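YopX protein domain-containing protein (Enterococcus faecalis, PDB 2OX7) is of unknown function, a YopX-family protein built mainly of antiparallel beta strands and found as an assembly of four chains. Local coordinates at residues A[5-9]-A[19-23]; A[83-87]-A[135-139]. One frame throughout, in Å; residues are numbered along the deposited sequence.

Contact 1. Residues A[5-9]-A[19-23]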
# COMPACT_ATOMS: atom_id res chain seq x y z
N PRO A 5 -8.70 14.16 14.42
CA PRO A 5 -7.73 13.68 15.44
C PRO A 5 -8.40 13.36 16.78
O PRO A 5 -9.01 14.22 17.43
CB PRO A 5 -6.75 14.83 15.62
CG PRO A 5 -7.35 16.02 14.94
CD PRO A 5 -8.53 15.59 14.09
N LYS A 6 -8.24 12.12 17.19
CA LYS A 6 -8.80 11.65 18.41
C LYS A 6 -7.72 10.81 19.05
O LYS A 6 -7.09 9.97 18.37
CB LYS A 6 -10.07 10.84 18.13
CG LYS A 6 -10.71 10.30 19.36
CD LYS A 6 -12.07 9.72 19.00
CE LYS A 6 -12.96 9.68 20.22
NZ LYS A 6 -13.60 11.04 20.39
N PHE A 7 -7.48 11.04 20.35
CA PHE A 7 -6.37 10.39 21.03
C PHE A 7 -6.80 9.72 22.32
O PHE A 7 -7.70 10.21 23.00
CB PHE A 7 -5.24 11.40 21.37
CG PHE A 7 -4.69 12.10 20.16
CD1 PHE A 7 -3.72 11.50 19.36
CD2 PHE A 7 -5.18 13.35 19.81
CE1 PHE A 7 -3.25 12.15 18.21
CE2 PHE A 7 -4.72 14.00 18.68
CZ PHE A 7 -3.75 13.39 17.88
N ARG A 8 -6.11 8.64 22.64
CA ARG A 8 -6.21 7.99 23.97
C ARG A 8 -4.79 7.87 24.53
O ARG A 8 -3.80 7.95 23.78
CB ARG A 8 -6.88 6.62 23.91
CG ARG A 8 -6.07 5.58 23.17
CD ARG A 8 -6.81 4.27 23.00
NE ARG A 8 -5.91 3.26 22.40
CZ ARG A 8 -6.31 2.04 22.07
NH1 ARG A 8 -7.57 1.70 22.24
NH2 ARG A 8 -5.44 1.18 21.52
N ALA A 9 -4.69 7.71 25.85
CA ALA A 9 -3.38 7.64 26.50
C ALA A 9 -3.35 6.56 27.56
O ALA A 9 -4.31 6.39 28.31
CB ALA A 9 -3.02 8.96 27.14
N GLU A 19 -9.40 8.02 27.97
CA GLU A 19 -10.01 8.28 26.66
C GLU A 19 -10.08 9.75 26.33
O GLU A 19 -10.13 10.60 27.23
CB GLU A 19 -11.40 7.65 26.57
CG GLU A 19 -11.41 6.16 26.83
CD GLU A 19 -10.65 5.36 25.77
OE1 GLU A 19 -10.51 5.83 24.61
OE2 GLU A 19 -10.19 4.25 26.10
N ASN A 20 -10.09 10.04 25.04
CA ASN A 20 -10.39 11.35 24.52
C ASN A 20 -9.58 12.46 25.16
O ASN A 20 -10.14 13.46 25.63
CB ASN A 20 -11.89 11.63 24.61
CG ASN A 20 -12.45 12.16 23.31
OD1 ASN A 20 -13.66 12.10 23.08
ND2 ASN A 20 -11.58 12.72 22.46
N VAL A 21 -8.26 12.28 25.14
CA VAL A 21 -7.29 13.24 25.69
C VAL A 21 -6.76 14.20 24.62
O VAL A 21 -6.83 13.89 23.42
CB VAL A 21 -6.06 12.54 26.36
CG1 VAL A 21 -6.50 11.50 27.41
CG2 VAL A 21 -5.09 11.90 25.33
N THR A 22 -6.22 15.35 25.05
CA THR A 22 -5.55 16.26 24.13
C THR A 22 -4.08 16.33 24.49
O THR A 22 -3.73 16.88 25.54
CB THR A 22 -6.17 17.67 24.17
OG1 THR A 22 -7.58 17.57 23.91
CG2 THR A 22 -5.54 18.58 23.12
N PRO A 23 -3.20 15.76 23.66
CA PRO A 23 -1.78 15.77 23.96
C PRO A 23 -1.14 17.10 23.59
O PRO A 23 -1.50 17.70 22.57
CB PRO A 23 -1.23 14.63 23.08
CG PRO A 23 -2.13 14.63 21.89
CD PRO A 23 -3.49 15.08 22.37
O HOH W 1 -8.69 13.48 21.56
O HOH W 2 -9.55 2.73 24.13

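Contact 2. Residues A[83-87]-A[135-139]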
# COMPACT_ATOMS: atom_id res chain seq x y z
N GLU A 83 -4.32 3.05 17.11
CA GLU A 83 -2.99 2.45 17.23
C GLU A 83 -2.93 1.67 18.55
O GLU A 83 -3.48 2.12 19.59
CB GLU A 83 -1.90 3.53 17.34
CG GLU A 83 -1.79 4.56 16.26
CD GLU A 83 -0.67 5.56 16.63
OE1 GLU A 83 -0.93 6.63 17.27
OE2 GLU A 83 0.49 5.23 16.30
N GLY A 84 -2.21 0.56 18.54
CA GLY A 84 -2.06 -0.29 19.75
C GLY A 84 -3.17 -1.32 19.93
O GLY A 84 -3.01 -2.28 20.71
N ASP A 85 -4.30 -1.15 19.22
CA ASP A 85 -5.34 -2.17 19.27
C ASP A 85 -4.88 -3.49 18.70
O ASP A 85 -4.01 -3.55 17.83
CB ASP A 85 -6.62 -1.72 18.54
CG ASP A 85 -7.50 -0.78 19.39
OD1 ASP A 85 -7.37 -0.74 20.65
OD2 ASP A 85 -8.38 -0.10 18.82
N ILE A 86 -5.54 -4.55 19.15
CA ILE A 86 -5.31 -5.91 18.62
C ILE A 86 -6.60 -6.44 18.00
O ILE A 86 -7.68 -6.41 18.66
CB ILE A 86 -4.81 -6.87 19.78
CG1 ILE A 86 -3.46 -6.37 20.32
CG2 ILE A 86 -4.84 -8.35 19.28
CD1 ILE A 86 -3.08 -6.95 21.74
N LEU A 87 -6.53 -6.82 16.72
CA LEU A 87 -7.74 -7.27 15.99
C LEU A 87 -7.68 -8.75 15.72
O LEU A 87 -6.58 -9.30 15.51
CB LEU A 87 -7.86 -6.54 14.66
CG LEU A 87 -8.47 -5.13 14.70
CD1 LEU A 87 -7.71 -4.14 15.57
CD2 LEU A 87 -8.45 -4.68 13.25
N GLY A 135 -8.75 -6.10 22.32
CA GLY A 135 -7.85 -5.59 23.36
C GLY A 135 -6.78 -4.71 22.76
O GLY A 135 -6.85 -4.29 21.57
N ASN A 136 -5.79 -4.38 23.58
CA ASN A 136 -4.68 -3.60 23.09
C ASN A 136 -3.43 -4.03 23.82
O ASN A 136 -3.49 -4.75 24.84
CB ASN A 136 -4.96 -2.11 23.21
CG ASN A 136 -5.10 -1.63 24.67
OD1 ASN A 136 -4.11 -1.49 25.37
ND2 ASN A 136 -6.33 -1.35 25.10
N ILE A 137 -2.30 -3.60 23.29
CA ILE A 137 -0.99 -4.05 23.73
C ILE A 137 -0.65 -3.58 25.14
O ILE A 137 0.22 -4.16 25.79
CB ILE A 137 0.13 -3.62 22.71
CG1 ILE A 137 0.19 -2.11 22.59
CG2 ILE A 137 -0.14 -4.29 21.36
CD1 ILE A 137 1.41 -1.54 21.82
N HIS A 138 -1.33 -2.55 25.64
CA HIS A 138 -0.99 -1.99 26.95
C HIS A 138 -1.80 -2.62 28.06
O HIS A 138 -1.24 -3.05 29.10
CB HIS A 138 -1.17 -0.46 26.92
CG HIS A 138 -0.24 0.21 25.99
ND1 HIS A 138 1.13 0.09 26.11
CD2 HIS A 138 -0.46 0.98 24.91
CE1 HIS A 138 1.71 0.77 25.14
NE2 HIS A 138 0.77 1.32 24.40
N GLU A 139 -3.12 -2.67 27.86
CA GLU A 139 -4.03 -3.25 28.82
C GLU A 139 -3.97 -4.75 28.82
O GLU A 139 -4.34 -5.39 29.81
CB GLU A 139 -5.48 -2.82 28.58
CG GLU A 139 -5.74 -1.38 28.88
CD GLU A 139 -7.19 -1.02 28.77
OE1 GLU A 139 -7.85 -0.88 29.82
OE2 GLU A 139 -7.67 -0.84 27.63
O HOH W 3 -8.42 -1.81 23.09

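Contact 1. Residues A[5-9]-A[19-23]
Lys6 meets Asn20 through its amine: the chain runs out with CG anti to the backbone N and bends only at its last torsion, which brings NZ to 2.9 Å from Asn20 OD1. The hydrogen bond comes in from above the amide's carbonyl plane, at a C=O...N angle of 100°, rather than along a lone pair. The other branch of that amide, ND2, gives a weak bond to a water that also accepts from Phe7 N and donates to Val21 O at 2.7 Å, so that the water joins Phe7 N to Val21 O. Phe7 O takes the one backbone bond between the segments, from Val21 N (3.0 Å). The Phe7 ring turns a face to Pro23, whose CG lies 4.0 Å from the ring centroid and 15° off its normal, a CH-pi contact; Pro23 CD presses closer to the rim, 3.5 Å from Phe7 CD2. Arg8 directs an extended chain away from 19-23, yet a second water, accepting from NH1 and donating to Glu19 OE2 at 2.6 Å, bridges the two charged groups; NH2 binds the backbone O of Glu83 and forms a salt bridge with Asp85 OD1. Ala9 closes the row, its CB 4.0 Å from Val21 CG2, and both side chains also touch Ile34. The chain turns a corner at Asn20, and the axes of 7-9 and 21-23 stand at 90°. Such geometry is that of an orthogonal junction between two three-stranded antiparallel sheets: strand 16-19 pairs with 7-11 in one, and strand 21-25 enters the other beside 31-41.

Contact 2. Residues A[83-87]-A[135-139]
Two backbone bonds join the segments in antiparallel sense, Ile86 N to Gly135 O at 2.8 Å and Ile137 N to Gly84 O at 3.0 Å, with Asp85 and Asn136 between them as a non-hydrogen-bonded pair. Gly135 O is also approached by Asp85 CA in a CA-H...O contact. On one side of the backbone, Ile86 CD1 lies against the Asn136-Ile137 peptide and reaches Ile137 CG2 at 4.0 Å. On the other, the Asp85 carboxylate and Asn136 amide, their planes 37° apart, share a water that donates to OD1 and accepts from ND2; Asp85 OD2 is held by Phe82 N. This pairing sets strand 131-136 beside 85-89 in a four-stranded antiparallel sheet, outermost within this chain, and the chain leaves it through an Asx turn. With CG placed between its backbone N and carbonyl carbon (chi1 65°), Asn136 brings OD1 back over the turn to accept from both His138 N and Glu139 N, the latter nearly straight at 176°. Its ND2 donates, in the amide plane, to the anti lone pair of Glu139 OE2 at 2.9 Å. Ile137 CG1 covers the centre of one face of the His138 ring, which also stacks with Trp10.

Overall arrangement
From the N terminus, contact 1 closes first, over the short loop of nine residues that includes most of strand 16-19. The chain then builds the sheet of strands 21-25, 31-41 and 46-56 and returns through 65-71 to the first sheet, beside 7-11. Contact 2 opens afterwards and closes a much longer loop of 47 residues, holding strands 101-107 and 110-113 and helix 122-126. The two loops thus follow in series, neither nested nor crossed. The centres of the two contacts lie about 15 Å apart, but a salt bridge from Arg8 NH2 to Asp85 OD1, 2.9 Å long, links them directly, tying the N-terminal sheet to the four-stranded one.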